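Local coordinates for tail spike protein gp49 (Pseudomonas phage LKA1, PDB 4RU4) that forms the trimeric tailspike of the phage and acts as a lyase on the O-specific polysaccharide of its Pseudomonas host, probably helping the virus reach the cell, at residues P122-V127 with V196-V201; I149-T154 with S164-E169. All coordinates share one frame; numbering follows the deposited sequence.

Contact 1 (P122-V127 with V196-V201); sequences PNISSV and VAIYKV
N123 and I198 are joined through a water that donates to N123 OD1 at 2.7 Å and accepts from I198 N at 3.0 Å. The asparagine suits this place because its side chain folds back beside its own backbone N (chi1 -65°), bringing an uncharged acceptor down over the strand, while the residue itself stays at the surface. A second water works between main chains: it accepts from I124 N at 2.9 Å and lies within hydrogen-bonding reach of V196 O, though other acceptors may compete for its protons. No direct hydrogen bond crosses between 122-127 and 196-201, so these two waters carry the polar part of the contact.

Both segments belong to the Ig-like domain, which is inserted between successive parallel strands of the pectin lyase-like beta-helix; here the irregular chain after strand 113-120 lies over the start of strand 197-202. Its apolar part rests on I124, which suits the place because its two branches reach different partners. CG2 rests on I198 CG1 at 3.8 Å, whereas CG1, set between the backbone N and the carbonyl carbon (chi1 63°), reaches V196 CG2 at 4.1 Å. The two isoleucines cross at about a right angle, and their CD1 atoms meet at 3.9 Å. I198 CG1 also packs against P122 O, 3.6 Å off, a plain van der Waals contact. F136 and I134 pack on I124, and F148 and I150 on I198, continuing this buried apolar layer into the domain.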
ATOM      1  N   PRO B 122     -28.649  18.353 -23.525  1.00 16.97           N
ATOM      2  CA  PRO B 122     -28.275  19.545 -24.304  1.00 15.80           C
ATOM      3  C   PRO B 122     -26.750  19.781 -24.324  1.00 17.79           C
ATOM      4  O   PRO B 122     -26.007  19.235 -23.484  1.00 14.42           O
ATOM      5  CB  PRO B 122     -28.975  20.693 -23.557  1.00 14.32           C
ATOM      6  CG  PRO B 122     -30.062  20.046 -22.732  1.00 13.86           C
ATOM      7  CD  PRO B 122     -29.476  18.696 -22.348  1.00 16.38           C
ATOM      8  N   ASN B 123     -26.298  20.585 -25.288  1.00 16.16           N
ATOM      9  CA  ASN B 123     -24.897  20.986 -25.381  1.00 16.55           C
ATOM     10  C   ASN B 123     -24.479  21.899 -24.233  1.00 15.51           C
ATOM     11  O   ASN B 123     -25.320  22.439 -23.510  1.00 15.44           O
ATOM     12  CB  ASN B 123     -24.627  21.668 -26.732  1.00 15.66           C
ATOM     13  CG  ASN B 123     -24.799  20.711 -27.909  1.00 19.89           C
ATOM     14  OD1 ASN B 123     -24.527  19.506 -27.793  1.00 16.61           O
ATOM     15  ND2 ASN B 123     -25.278  21.234 -29.041  1.00 17.60           N
ATOM     16  N   ILE B 124     -23.169  22.078 -24.075  1.00 13.37           N
ATOM     17  CA  ILE B 124     -22.639  22.905 -23.003  1.00 13.48           C
ATOM     18  C   ILE B 124     -21.709  24.007 -23.538  1.00 16.40           C
ATOM     19  O   ILE B 124     -21.173  23.878 -24.641  1.00 13.38           O
ATOM     20  CB  ILE B 124     -21.867  22.040 -21.964  1.00 13.95           C
ATOM     21  CG1 ILE B 124     -20.641  21.368 -22.603  1.00 10.74           C
ATOM     22  CG2 ILE B 124     -22.792  20.965 -21.352  1.00 14.85           C
ATOM     23  CD1 ILE B 124     -19.663  20.739 -21.541  1.00  7.91           C
ATOM     24  N   SER B 125     -21.535  25.081 -22.752  1.00 13.58           N
ATOM     25  CA  SER B 125     -20.512  26.092 -23.017  1.00 13.98           C
ATOM     26  C   SER B 125     -19.138  25.476 -22.820  1.00 15.25           C
ATOM     27  O   SER B 125     -18.993  24.505 -22.080  1.00 13.93           O
ATOM     28  CB  SER B 125     -20.599  27.235 -22.008  1.00 17.77           C
ATOM     29  OG  SER B 125     -21.857  27.833 -22.032  1.00 23.68           O
ATOM     30  N   SER B 126     -18.128  26.070 -23.445  1.00 12.36           N
ATOM     31  CA  SER B 126     -16.735  25.713 -23.172  1.00 11.04           C
ATOM     32  C   SER B 126     -16.409  25.776 -21.679  1.00 10.27           C
ATOM     33  O   SER B 126     -16.909  26.638 -20.952  1.00 12.74           O
ATOM     34  CB  SER B 126     -15.813  26.634 -23.986  1.00 10.84           C
ATOM     35  OG  SER B 126     -16.078  26.437 -25.364  1.00 12.91           O
ATOM     36  N   VAL B 127     -15.568  24.855 -21.218  1.00 10.75           N
ATOM     37  CA  VAL B 127     -15.257  24.746 -19.806  1.00  9.43           C
ATOM     38  C   VAL B 127     -13.750  24.441 -19.628  1.00 13.13           C
ATOM     39  O   VAL B 127     -13.131  23.774 -20.484  1.00 12.11           O
ATOM     40  CB  VAL B 127     -16.171  23.684 -19.129  1.00 13.93           C
ATOM     41  CG1 VAL B 127     -15.934  22.279 -19.729  1.00 11.58           C
ATOM     42  CG2 VAL B 127     -16.003  23.684 -17.605  1.00 14.21           C
ATOM     43  N   VAL B 196     -18.088  19.023 -28.259  1.00 11.09           N
ATOM     44  CA  VAL B 196     -18.476  17.867 -27.443  1.00 12.03           C
ATOM     45  C   VAL B 196     -19.982  17.609 -27.494  1.00 16.42           C
ATOM     46  O   VAL B 196     -20.778  18.540 -27.675  1.00 15.52           O
ATOM     47  CB  VAL B 196     -17.992  17.990 -25.963  1.00 11.13           C
ATOM     48  CG1 VAL B 196     -16.474  17.751 -25.856  1.00  9.37           C
ATOM     49  CG2 VAL B 196     -18.332  19.364 -25.374  1.00  7.90           C
ATOM     50  N   ALA B 197     -20.356  16.337 -27.370  1.00 12.75           N
ATOM     51  CA  ALA B 197     -21.741  15.929 -27.206  1.00 11.63           C
ATOM     52  C   ALA B 197     -21.845  15.322 -25.811  1.00 12.75           C
ATOM     53  O   ALA B 197     -20.937  14.613 -25.373  1.00 10.76           O
ATOM     54  CB  ALA B 197     -22.113  14.877 -28.242  1.00 11.00           C
ATOM     55  N   ILE B 198     -22.951  15.607 -25.128  1.00 11.13           N
ATOM     56  CA  ILE B 198     -23.132  15.217 -23.734  1.00  9.49           C
ATOM     57  C   ILE B 198     -24.253  14.172 -23.668  1.00 12.28           C
ATOM     58  O   ILE B 198     -25.262  14.283 -24.371  1.00 13.82           O
ATOM     59  CB  ILE B 198     -23.517  16.444 -22.837  1.00  9.95           C
ATOM     60  CG1 ILE B 198     -22.769  17.711 -23.274  1.00  8.64           C
ATOM     61  CG2 ILE B 198     -23.290  16.144 -21.323  1.00  7.75           C
ATOM     62  CD1 ILE B 198     -21.190  17.561 -23.298  1.00  7.83           C
ATOM     63  N   TYR B 199     -24.074  13.164 -22.817  1.00 10.43           N
ATOM     64  CA  TYR B 199     -24.983  12.036 -22.726  1.00  9.04           C
ATOM     65  C   TYR B 199     -25.168  11.652 -21.287  1.00 10.16           C
ATOM     66  O   TYR B 199     -24.181  11.471 -20.562  1.00 11.91           O
ATOM     67  CB  TYR B 199     -24.354  10.817 -23.413  1.00  9.37           C
ATOM     68  CG  TYR B 199     -24.161  11.007 -24.897  1.00 11.94           C
ATOM     69  CD1 TYR B 199     -25.215  10.779 -25.782  1.00 11.72           C
ATOM     70  CD2 TYR B 199     -22.940  11.422 -25.412  1.00 11.96           C
ATOM     71  CE1 TYR B 199     -25.055  10.945 -27.138  1.00 14.92           C
ATOM     72  CE2 TYR B 199     -22.766  11.596 -26.781  1.00 17.84           C
ATOM     73  CZ  TYR B 199     -23.833  11.356 -27.637  1.00 15.77           C
ATOM     74  OH  TYR B 199     -23.673  11.515 -28.990  1.00 16.80           O
ATOM     75  N   LYS B 200     -26.426  11.457 -20.901  1.00 12.02           N
ATOM     76  CA  LYS B 200     -26.773  10.938 -19.598  1.00 11.94           C
ATOM     77  C   LYS B 200     -26.590   9.428 -19.623  1.00 12.28           C
ATOM     78  O   LYS B 200     -26.959   8.761 -20.605  1.00 10.07           O
ATOM     79  CB  LYS B 200     -28.245  11.240 -19.284  1.00 10.62           C
ATOM     80  CG  LYS B 200     -28.649  10.906 -17.843  1.00 14.07           C
ATOM     81  CD  LYS B 200     -30.073  11.418 -17.572  1.00 14.11           C
ATOM     82  CE  LYS B 200     -30.595  10.992 -16.208  1.00 14.80           C
ATOM     83  NZ  LYS B 200     -32.002  11.508 -15.991  1.00 17.96           N
ATOM     84  N   VAL B 201     -26.051   8.868 -18.545  1.00 11.76           N
ATOM     85  CA  VAL B 201     -25.946   7.416 -18.492  1.00  9.66           C
ATOM     86  C   VAL B 201     -27.158   6.871 -17.760  1.00 10.93           C
ATOM     87  O   VAL B 201     -27.327   7.101 -16.563  1.00 12.18           O
ATOM     88  CB  VAL B 201     -24.635   6.952 -17.833  1.00  8.75           C
ATOM     89  CG1 VAL B 201     -24.557   5.438 -17.839  1.00  8.01           C
ATOM     90  CG2 VAL B 201     -23.457   7.555 -18.568  1.00  8.36           C
TER
HETATM   91  O   HOH W   1     -25.145  17.276 -26.325  1.00 11.63           O
HETATM   92  O   HOH W   2     -21.597  20.815 -26.136  1.00 13.22           O

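Contact 2 (I149-T154 with S164-E169); sequences IIYNPT and SYRAGE
I150 and E169 are an antiparallel hydrogen-bonded pair: I150 N gives its proton to E169 O at 2.9 Å, and E169 N returns a bond to I150 O at 3.0 Å. Past this pair N152 N bonds to A167 O, also 3.0 Å away.

Weaker C-H contacts fill in between. G168 CA lies only 2.9 Å from I150 O, and the chain adopts phi 145° there, a conformation suited to a residue without a side chain; the non-hydrogen-bonded pair Y151 and G168 thus draws in to 4.4 Å between CA atoms. I149 CA likewise points a hydrogen at E169 O.

These strands, 147-151 and 168-177, form an antiparallel hairpin of the Ig-like domain, closed by a long irregular loop. N152 makes an Asx turn, its OD1 accepting from T154 N at 2.8 Å.

The side-chain chemistry centres on Y151 and R166. The tyrosine's chi1 of 171° swings its ring away from its own backbone N, and the hydroxyl at its end reaches the arginine, where R166 NH1 donates a weak bond of 3.0 Å to Y151 OH; ring and guanidinium planes stand 81° apart. The arginine's extended aliphatic chain runs past the ring, R166 CD being 3.9 Å from Y151 CE1. R166 NH2 forms a salt bridge to D155, just past 149-154, while NH1 also bonds A301 O, in the beta-helix part of the chain. On the face shared with I150, the E169 carboxylate is taken up by Y191 OH and the backbone N atoms of Y188 and A189.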
ATOM      1  N   ILE B 149     -21.681  11.714 -19.435  1.00 10.05           N
ATOM      2  CA  ILE B 149     -20.416  11.667 -20.144  1.00  7.57           C
ATOM      3  C   ILE B 149     -20.313  12.865 -21.078  1.00  9.90           C
ATOM      4  O   ILE B 149     -21.213  13.125 -21.893  1.00  8.55           O
ATOM      5  CB  ILE B 149     -20.334  10.410 -21.033  1.00  6.58           C
ATOM      6  CG1 ILE B 149     -20.304   9.146 -20.181  1.00  6.36           C
ATOM      7  CG2 ILE B 149     -19.065  10.473 -21.929  1.00  6.50           C
ATOM      8  CD1 ILE B 149     -20.558   7.857 -20.988  1.00  9.74           C
ATOM      9  N   ILE B 150     -19.228  13.617 -20.939  1.00  8.48           N
ATOM     10  CA  ILE B 150     -18.851  14.588 -21.956  1.00  9.43           C
ATOM     11  C   ILE B 150     -18.021  13.826 -22.979  1.00 11.06           C
ATOM     12  O   ILE B 150     -17.071  13.134 -22.597  1.00  7.88           O
ATOM     13  CB  ILE B 150     -17.990  15.686 -21.325  1.00  9.06           C
ATOM     14  CG1 ILE B 150     -18.781  16.381 -20.197  1.00 11.40           C
ATOM     15  CG2 ILE B 150     -17.456  16.662 -22.402  1.00  7.91           C
ATOM     16  CD1 ILE B 150     -17.964  17.397 -19.383  1.00  7.00           C
ATOM     17  N   TYR B 151     -18.369  13.934 -24.265  1.00 12.12           N
ATOM     18  CA  TYR B 151     -17.684  13.159 -25.307  1.00 10.33           C
ATOM     19  C   TYR B 151     -17.287  14.019 -26.488  1.00  9.98           C
ATOM     20  O   TYR B 151     -18.106  14.765 -27.020  1.00  7.90           O
ATOM     21  CB  TYR B 151     -18.600  12.040 -25.799  1.00 12.90           C
ATOM     22  CG  TYR B 151     -18.114  11.289 -27.020  1.00 12.36           C
ATOM     23  CD1 TYR B 151     -16.930  10.550 -26.978  1.00  8.65           C
ATOM     24  CD2 TYR B 151     -18.868  11.273 -28.196  1.00 10.57           C
ATOM     25  CE1 TYR B 151     -16.478   9.856 -28.088  1.00  8.75           C
ATOM     26  CE2 TYR B 151     -18.434  10.561 -29.318  1.00 12.47           C
ATOM     27  CZ  TYR B 151     -17.247   9.856 -29.254  1.00 13.69           C
ATOM     28  OH  TYR B 151     -16.803   9.157 -30.339  1.00 11.68           O
ATOM     29  N   ASN B 152     -16.035  13.892 -26.903  1.00 10.53           N
ATOM     30  CA  ASN B 152     -15.548  14.561 -28.106  1.00 11.55           C
ATOM     31  C   ASN B 152     -15.412  13.544 -29.245  1.00 11.03           C
ATOM     32  O   ASN B 152     -14.527  12.695 -29.209  1.00 12.24           O
ATOM     33  CB  ASN B 152     -14.206  15.223 -27.814  1.00 11.65           C
ATOM     34  CG  ASN B 152     -13.716  16.079 -28.978  1.00 11.95           C
ATOM     35  OD1 ASN B 152     -14.112  15.860 -30.119  1.00  9.16           O
ATOM     36  ND2 ASN B 152     -12.857  17.056 -28.688  1.00 11.34           N
ATOM     37  N   PRO B 153     -16.284  13.625 -30.267  1.00 10.88           N
ATOM     38  CA  PRO B 153     -16.221  12.632 -31.342  1.00 12.03           C
ATOM     39  C   PRO B 153     -14.996  12.800 -32.233  1.00 11.95           C
ATOM     40  O   PRO B 153     -14.789  11.945 -33.092  1.00 11.16           O
ATOM     41  CB  PRO B 153     -17.482  12.918 -32.190  1.00 17.56           C
ATOM     42  CG  PRO B 153     -18.274  13.944 -31.434  1.00 18.17           C
ATOM     43  CD  PRO B 153     -17.329  14.637 -30.491  1.00 12.40           C
ATOM     44  N   THR B 154     -14.213  13.867 -32.068  1.00  9.04           N
ATOM     45  CA  THR B 154     -13.051  14.052 -32.946  1.00 11.14           C
ATOM     46  C   THR B 154     -11.991  12.983 -32.693  1.00 11.87           C
ATOM     47  O   THR B 154     -11.599  12.761 -31.545  1.00 13.92           O
ATOM     48  CB  THR B 154     -12.431  15.431 -32.753  1.00 15.26           C
ATOM     49  OG1 THR B 154     -13.378  16.417 -33.159  1.00 13.07           O
ATOM     50  CG2 THR B 154     -11.146  15.587 -33.572  1.00 17.93           C
ATOM     51  N   SER B 164      -8.948   6.022 -31.910  1.00  5.96           N
ATOM     52  CA  SER B 164     -10.033   5.802 -30.963  1.00  9.00           C
ATOM     53  C   SER B 164      -9.775   6.443 -29.590  1.00  7.91           C
ATOM     54  O   SER B 164     -10.619   6.364 -28.697  1.00  8.74           O
ATOM     55  CB  SER B 164     -10.269   4.299 -30.785  1.00 10.30           C
ATOM     56  OG  SER B 164      -9.100   3.695 -30.220  1.00 18.02           O
ATOM     57  N   TYR B 165      -8.604   7.050 -29.407  1.00  7.54           N
ATOM     58  CA  TYR B 165      -8.309   7.681 -28.115  1.00  8.11           C
ATOM     59  C   TYR B 165      -8.934   9.076 -28.073  1.00 10.08           C
ATOM     60  O   TYR B 165      -8.249  10.093 -28.190  1.00 11.70           O
ATOM     61  CB  TYR B 165      -6.792   7.746 -27.851  1.00  5.63           C
ATOM     62  CG  TYR B 165      -6.125   6.394 -27.655  1.00  7.79           C
ATOM     63  CD1 TYR B 165      -6.872   5.231 -27.471  1.00  6.95           C
ATOM     64  CD2 TYR B 165      -4.733   6.293 -27.628  1.00  7.52           C
ATOM     65  CE1 TYR B 165      -6.250   3.992 -27.286  1.00  5.86           C
ATOM     66  CE2 TYR B 165      -4.111   5.081 -27.423  1.00  7.22           C
ATOM     67  CZ  TYR B 165      -4.860   3.939 -27.269  1.00  7.74           C
ATOM     68  OH  TYR B 165      -4.190   2.753 -27.074  1.00  8.34           O
ATOM     69  N   ARG B 166     -10.251   9.104 -27.917  1.00  7.13           N
ATOM     70  CA  ARG B 166     -11.007  10.335 -27.957  1.00  6.28           C
ATOM     71  C   ARG B 166     -11.139  10.948 -26.555  1.00  7.69           C
ATOM     72  O   ARG B 166     -11.053  10.241 -25.550  1.00  7.09           O
ATOM     73  CB  ARG B 166     -12.385  10.064 -28.570  1.00  7.20           C
ATOM     74  CG  ARG B 166     -12.290   9.549 -30.025  1.00 11.88           C
ATOM     75  CD  ARG B 166     -13.609   9.732 -30.796  1.00 12.90           C
ATOM     76  NE  ARG B 166     -13.457   9.206 -32.152  1.00 16.89           N
ATOM     77  CZ  ARG B 166     -14.037   8.087 -32.585  1.00 19.13           C
ATOM     78  NH1 ARG B 166     -14.856   7.411 -31.784  1.00 17.82           N
ATOM     79  NH2 ARG B 166     -13.828   7.661 -33.827  1.00 18.72           N
ATOM     80  N   ALA B 167     -11.368  12.254 -26.515  1.00  9.84           N
ATOM     81  CA  ALA B 167     -11.437  13.020 -25.274  1.00 11.86           C
ATOM     82  C   ALA B 167     -12.823  12.963 -24.662  1.00  7.85           C
ATOM     83  O   ALA B 167     -13.811  12.720 -25.348  1.00  7.65           O
ATOM     84  CB  ALA B 167     -11.045  14.494 -25.528  1.00 12.28           C
ATOM     85  N   GLY B 168     -12.885  13.207 -23.360  1.00  6.53           N
ATOM     86  CA  GLY B 168     -14.150  13.356 -22.650  1.00  6.29           C
ATOM     87  C   GLY B 168     -13.966  12.765 -21.261  1.00  9.81           C
ATOM     88  O   GLY B 168     -12.851  12.400 -20.893  1.00  8.60           O
ATOM     89  N   GLU B 169     -15.036  12.665 -20.477  1.00  6.11           N
ATOM     90  CA  GLU B 169     -14.940  12.016 -19.161  1.00  6.09           C
ATOM     91  C   GLU B 169     -16.323  11.852 -18.548  1.00  7.27           C
ATOM     92  O   GLU B 169     -17.298  12.407 -19.065  1.00 10.00           O
ATOM     93  CB  GLU B 169     -14.055  12.848 -18.195  1.00  5.82           C
ATOM     94  CG  GLU B 169     -14.466  14.289 -18.006  1.00  7.58           C
ATOM     95  CD  GLU B 169     -13.352  15.116 -17.343  1.00  9.12           C
ATOM     96  OE1 GLU B 169     -13.204  15.047 -16.093  1.00 10.25           O
ATOM     97  OE2 GLU B 169     -12.598  15.797 -18.083  1.00 11.34           O
TER

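Contact 2 is nested within the chain loop that contact 1 closes, and the two centres lie 11 Å apart in the same Ig-like domain. Strands 147-151 and 197-202, one from each contact, are neighbours in one sheet: Y199 O and I149 N, like A197 N and Y151 O, lie 2.8 Å apart as probable hydrogen bonds. Both contacts are largely buried, with exposed residues at their margins. They differ in chemistry. Contact 1 lays an irregular chain on a strand, using aliphatic packing and bridging waters; contact 2 pairs two strands directly and, at its loop end, joins an arginine to a tyrosine, the arginine also reaching the beta-helix.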